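Local atomic coordinates of fiber protein (Snake adenovirus 1, PDB entry 4UMI), a protein that probably forms trimeric spikes at the capsid vertices and attaches the virion to a host-cell receptor, this part being the head domain with which the fibre ends. Residues A[147-161]-A[178-190]. Sequence-based numbering, arbitrary orientation. Where two conformers were deposited one is given.
Sequences PFKAPASAELSSFLT and IVSVDEGILTLEI
Ala152 N gives a nearly straight hydrogen bond to Gly184 O (2.8 Å, 176° at the hydrogen), one step beyond the last bridge of strand 148-151. Gly184 lies in the turn of a beta hairpin, and the chain after Ala152 folds back over that hairpin as a helix. The hairpin is strands 175-182 and 185-190, joined by a type I' turn from Asp182 to Ile185. Strand 148-151 adds to it antiparallel, as an outermost strand of the second sheet of this fibre head beta-sandwich. Phe148-Leu188 and Ala150-Leu186 are hydrogen-bonded pairs, each joined by two backbone bonds. On one face Lys149 and Thr187 lie side by side. The lysine chain bends at chi3 (110°) and chi4, which brings NZ back to 2.8 Å from Thr187 OG1. The other face carries Phe148, Leu186 and Leu188 and packs on Phe119 and Phe121 of strand 118-128. Here Leu186 branches between two neighbours. Its CD2 meets the edge of the Phe148 ring at CD2 (4.1 Å), and its CD1 meets Leu160 CD1 at 3.7 Å. Helix 154-161 is capped by Ser153 OG, which accepts from Leu156 N. Ser157 OG sits 3.6 Å from Gly184 CA, beside the turn. That hydroxyl donates to Ser153 O at 2.8 Å from above the carbonyl plane, while Ser157 N reaches the same oxygen from the opposite face.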
loop_
_atom_site.group_PDB
_atom_site.type_symbol
_atom_site.label_atom_id
_atom_site.label_comp_id
_atom_site.label_asym_id
_atom_site.label_seq_id
_atom_site.Cartn_x
_atom_site.Cartn_y
_atom_site.Cartn_z
ATOM N N PRO A 147 -12.990 2.672 19.342
ATOM C CA PRO A 147 -13.462 2.884 17.970
ATOM C C PRO A 147 -13.571 4.366 17.637
ATOM O O PRO A 147 -13.909 5.189 18.470
ATOM C CB PRO A 147 -14.824 2.171 17.965
ATOM C CG PRO A 147 -14.716 1.164 19.068
ATOM C CD PRO A 147 -13.914 1.841 20.114
ATOM N N PHE A 148 -13.264 4.697 16.391
ATOM C CA PHE A 148 -13.383 6.049 15.889
ATOM C C PHE A 148 -14.705 6.190 15.133
ATOM O O PHE A 148 -14.957 5.439 14.211
ATOM C CB PHE A 148 -12.217 6.348 14.947
ATOM C CG PHE A 148 -12.280 7.707 14.332
ATOM C CD1 PHE A 148 -11.881 8.820 15.049
ATOM C CD2 PHE A 148 -12.763 7.873 13.054
ATOM C CE1 PHE A 148 -11.939 10.076 14.484
ATOM C CE2 PHE A 148 -12.847 9.144 12.504
ATOM C CZ PHE A 148 -12.415 10.234 13.210
ATOM N N LYS A 149 -15.546 7.137 15.559
ATOM C CA LYS A 149 -16.825 7.375 14.945
ATOM C C LYS A 149 -16.962 8.842 14.609
ATOM O O LYS A 149 -16.717 9.709 15.446
ATOM C CB LYS A 149 -17.921 6.988 15.919
ATOM C CG LYS A 149 -18.079 5.508 16.077
ATOM C CD LYS A 149 -19.208 5.137 17.037
ATOM C CE LYS A 149 -20.412 4.511 16.335
ATOM N NZ LYS A 149 -20.212 3.077 15.944
ATOM N N ALA A 150 -17.367 9.116 13.381
ATOM C CA ALA A 150 -17.542 10.502 12.956
ATOM C C ALA A 150 -18.398 10.580 11.696
ATOM O O ALA A 150 -18.464 9.637 10.916
ATOM C CB ALA A 150 -16.207 11.131 12.700
ATOM N N PRO A 151 -19.122 11.696 11.539
ATOM C CA PRO A 151 -19.912 11.901 10.349
ATOM C C PRO A 151 -19.065 11.984 9.103
ATOM O O PRO A 151 -18.004 12.611 9.123
ATOM C CB PRO A 151 -20.580 13.261 10.596
ATOM C CG PRO A 151 -20.384 13.576 12.025
ATOM C CD PRO A 151 -19.173 12.840 12.466
ATOM N N ALA A 152 -19.522 11.318 8.049
ATOM C CA ALA A 152 -18.847 11.327 6.751
ATOM C C ALA A 152 -19.759 11.977 5.723
ATOM O O ALA A 152 -20.982 11.915 5.841
ATOM C CB ALA A 152 -18.553 9.912 6.342
ATOM N N SER A 153 -19.166 12.582 4.704
ATOM C CA SER A 153 -19.951 13.144 3.599
ATOM C C SER A 153 -20.805 12.093 2.891
ATOM O O SER A 153 -20.542 10.890 2.972
ATOM C CB SER A 153 -19.035 13.798 2.575
ATOM O OG SER A 153 -18.273 12.852 1.852
ATOM N N ALA A 154 -21.830 12.542 2.167
ATOM C CA ALA A 154 -22.608 11.635 1.359
ATOM C C ALA A 154 -21.742 10.928 0.339
ATOM O O ALA A 154 -21.944 9.759 0.049
ATOM C CB ALA A 154 -23.703 12.397 0.648
ATOM N N GLU A 155 -20.785 11.651 -0.244
ATOM C CA GLU A 155 -19.944 11.059 -1.280
ATOM C C GLU A 155 -19.055 9.966 -0.712
ATOM O O GLU A 155 -18.976 8.876 -1.285
ATOM C CB GLU A 155 -19.108 12.121 -1.962
ATOM C CG GLU A 155 -18.371 11.590 -3.176
ATOM C CD GLU A 155 -17.691 12.661 -4.028
ATOM O OE1 GLU A 155 -17.621 13.838 -3.634
ATOM O OE2 GLU A 155 -17.187 12.279 -5.094
ATOM N N LEU A 156 -18.402 10.246 0.418
ATOM C CA LEU A 156 -17.564 9.210 1.041
ATOM C C LEU A 156 -18.406 8.023 1.507
ATOM O O LEU A 156 -18.009 6.860 1.341
ATOM C CB LEU A 156 -16.763 9.786 2.187
ATOM C CG LEU A 156 -15.785 8.827 2.857
ATOM C CD1 LEU A 156 -14.793 8.192 1.893
ATOM C CD2 LEU A 156 -15.041 9.545 3.961
ATOM N N SER A 157 -19.595 8.325 2.034
ATOM C CA SER A 157 -20.481 7.298 2.504
ATOM C C SER A 157 -20.882 6.388 1.349
ATOM O O SER A 157 -20.899 5.176 1.504
ATOM C CB SER A 157 -21.719 7.897 3.188
ATOM O OG SER A 157 -21.370 8.577 4.387
ATOM N N SER A 158 -21.204 6.969 0.179
ATOM C CA SER A 158 -21.533 6.203 -1.016
ATOM C C SER A 158 -20.388 5.268 -1.403
ATOM O O SER A 158 -20.590 4.095 -1.684
ATOM C CB SER A 158 -21.856 7.162 -2.177
ATOM O OG SER A 158 -22.187 6.469 -3.374
ATOM N N PHE A 159 -19.171 5.802 -1.428
ATOM C CA PHE A 159 -18.003 4.997 -1.808
ATOM C C PHE A 159 -17.847 3.815 -0.827
ATOM O O PHE A 159 -17.621 2.690 -1.235
ATOM C CB PHE A 159 -16.782 5.893 -1.731
ATOM C CG PHE A 159 -15.483 5.195 -2.032
ATOM C CD1 PHE A 159 -15.014 5.091 -3.307
ATOM C CD2 PHE A 159 -14.729 4.637 -1.001
ATOM C CE1 PHE A 159 -13.809 4.491 -3.596
ATOM C CE2 PHE A 159 -13.540 4.046 -1.289
ATOM C CZ PHE A 159 -13.082 3.973 -2.570
ATOM N N LEU A 160 -17.953 4.088 0.469
ATOM C CA LEU A 160 -17.722 3.061 1.482
ATOM C C LEU A 160 -18.791 1.961 1.456
ATOM O O LEU A 160 -18.497 0.772 1.672
ATOM C CB LEU A 160 -17.642 3.677 2.857
ATOM C CG LEU A 160 -16.391 4.525 3.083
ATOM C CD1 LEU A 160 -16.496 5.265 4.386
ATOM C CD2 LEU A 160 -15.110 3.704 3.046
ATOM N N THR A 161 -20.044 2.326 1.157
ATOM C CA THR A 161 -21.144 1.376 1.211
ATOM C C THR A 161 -21.088 0.435 0.016
ATOM O O THR A 161 -21.652 -0.658 0.050
ATOM C CB THR A 161 -22.490 2.104 1.230
ATOM O OG1 THR A 161 -22.676 2.795 0.002
ATOM C CG2 THR A 161 -22.608 3.012 2.379
ATOM N N ILE A 178 -11.547 -2.250 11.009
ATOM C CA ILE A 178 -12.642 -2.444 10.091
ATOM C C ILE A 178 -13.362 -1.118 9.961
ATOM O O ILE A 178 -13.796 -0.556 10.956
ATOM C CB ILE A 178 -13.657 -3.526 10.534
ATOM C CG1 ILE A 178 -13.029 -4.922 10.608
ATOM C CG2 ILE A 178 -14.846 -3.542 9.608
ATOM C CD1 ILE A 178 -13.848 -5.896 11.431
ATOM N N VAL A 179 -13.477 -0.615 8.726
ATOM C CA VAL A 179 -14.212 0.594 8.471
ATOM C C VAL A 179 -15.576 0.261 7.864
ATOM O O VAL A 179 -15.677 -0.555 6.956
ATOM C CB VAL A 179 -13.464 1.501 7.469
ATOM C CG1 VAL A 179 -14.250 2.750 7.149
ATOM C CG2 VAL A 179 -12.107 1.925 8.004
ATOM N N SER A 180 -16.612 0.899 8.386
ATOM C CA SER A 180 -17.954 0.751 7.819
ATOM C C SER A 180 -18.676 2.082 8.002
ATOM O O SER A 180 -18.208 2.993 8.694
ATOM C CB SER A 180 -18.693 -0.366 8.548
ATOM O OG SER A 180 -18.902 -0.055 9.905
ATOM N N VAL A 181 -19.803 2.230 7.318
ATOM C CA VAL A 181 -20.597 3.440 7.455
ATOM C C VAL A 181 -22.067 3.050 7.644
ATOM O O VAL A 181 -22.536 2.081 7.057
ATOM C CB VAL A 181 -20.382 4.390 6.246
ATOM C CG1 VAL A 181 -20.918 3.790 4.954
ATOM C CG2 VAL A 181 -20.962 5.771 6.499
ATOM N N ASP A 182 -22.764 3.829 8.465
ATOM C CA ASP A 182 -24.201 3.610 8.682
ATOM C C ASP A 182 -24.844 4.961 8.864
ATOM O O ASP A 182 -24.470 5.728 9.756
ATOM C CB ASP A 182 -24.398 2.708 9.896
ATOM C CG ASP A 182 -25.839 2.288 10.112
ATOM O OD1 ASP A 182 -26.674 2.419 9.198
ATOM O OD2 ASP A 182 -26.108 1.798 11.222
ATOM N N GLU A 183 -25.824 5.256 8.000
ATOM C CA GLU A 183 -26.563 6.523 8.046
ATOM C C GLU A 183 -25.600 7.711 8.119
ATOM O O GLU A 183 -25.762 8.624 8.936
ATOM C CB GLU A 183 -27.580 6.516 9.212
ATOM C CG GLU A 183 -28.829 5.716 8.887
ATOM C CD GLU A 183 -29.760 5.483 10.066
ATOM O OE1 GLU A 183 -29.577 6.113 11.136
ATOM O OE2 GLU A 183 -30.687 4.655 9.911
ATOM N N GLY A 184 -24.553 7.652 7.295
ATOM C CA GLY A 184 -23.625 8.747 7.171
ATOM C C GLY A 184 -22.611 8.874 8.305
ATOM O O GLY A 184 -21.941 9.895 8.419
ATOM N N ILE A 185 -22.553 7.886 9.202
ATOM C CA ILE A 185 -21.570 7.891 10.301
ATOM C C ILE A 185 -20.528 6.807 10.009
ATOM O O ILE A 185 -20.888 5.647 9.856
ATOM C CB ILE A 185 -22.218 7.587 11.666
ATOM C CG1 ILE A 185 -23.347 8.585 11.960
ATOM C CG2 ILE A 185 -21.154 7.556 12.754
ATOM C CD1 ILE A 185 -22.902 10.019 12.078
ATOM N N LEU A 186 -19.257 7.199 9.875
ATOM C CA LEU A 186 -18.177 6.236 9.695
ATOM C C LEU A 186 -17.788 5.668 11.046
ATOM O O LEU A 186 -17.630 6.439 12.000
ATOM C CB LEU A 186 -17.019 6.952 9.026
ATOM C CG LEU A 186 -15.760 6.129 8.809
ATOM C CD1 LEU A 186 -15.032 6.604 7.567
ATOM C CD2 LEU A 186 -14.817 6.158 9.994
ATOM N N THR A 187 -17.596 4.358 11.102
ATOM C CA THR A 187 -16.998 3.709 12.244
ATOM C C THR A 187 -15.728 2.972 11.829
ATOM O O THR A 187 -15.760 2.274 10.823
ATOM C CB THR A 187 -17.942 2.703 12.915
ATOM O OG1 THR A 187 -19.102 3.386 13.403
ATOM C CG2 THR A 187 -17.273 1.981 14.105
ATOM N N LEU A 188 -14.649 3.161 12.606
ATOM C CA LEU A 188 -13.432 2.375 12.437
ATOM C C LEU A 188 -13.283 1.628 13.753
ATOM O O LEU A 188 -12.993 2.240 14.790
ATOM C CB LEU A 188 -12.229 3.285 12.180
ATOM C CG LEU A 188 -10.857 2.550 12.323
ATOM C CD1 LEU A 188 -10.614 1.448 11.332
ATOM C CD2 LEU A 188 -9.721 3.509 12.404
ATOM N N GLU A 189 -13.469 0.322 13.689
ATOM C CA GLU A 189 -13.274 -0.545 14.860
ATOM C C GLU A 189 -11.863 -1.081 14.824
ATOM O O GLU A 189 -11.384 -1.342 13.743
ATOM C CB GLU A 189 -14.253 -1.728 14.795
ATOM C CG GLU A 189 -15.697 -1.330 14.827
ATOM C CD GLU A 189 -16.601 -2.406 15.337
ATOM O OE1 GLU A 189 -16.262 -3.631 15.248
ATOM O OE2 GLU A 189 -17.671 -2.002 15.835
ATOM N N ILE A 190 -11.213 -1.244 15.967
ATOM C CA ILE A 190 -9.823 -1.631 16.020
ATOM C C ILE A 190 -9.562 -2.850 16.884
ATOM O O ILE A 190 -10.195 -3.080 17.875
ATOM C CB ILE A 190 -8.909 -0.467 16.477
ATOM C CG1 ILE A 190 -9.345 0.103 17.842
ATOM C CG2 ILE A 190 -8.955 0.624 15.451
ATOM C CD1 ILE A 190 -8.464 1.194 18.363
#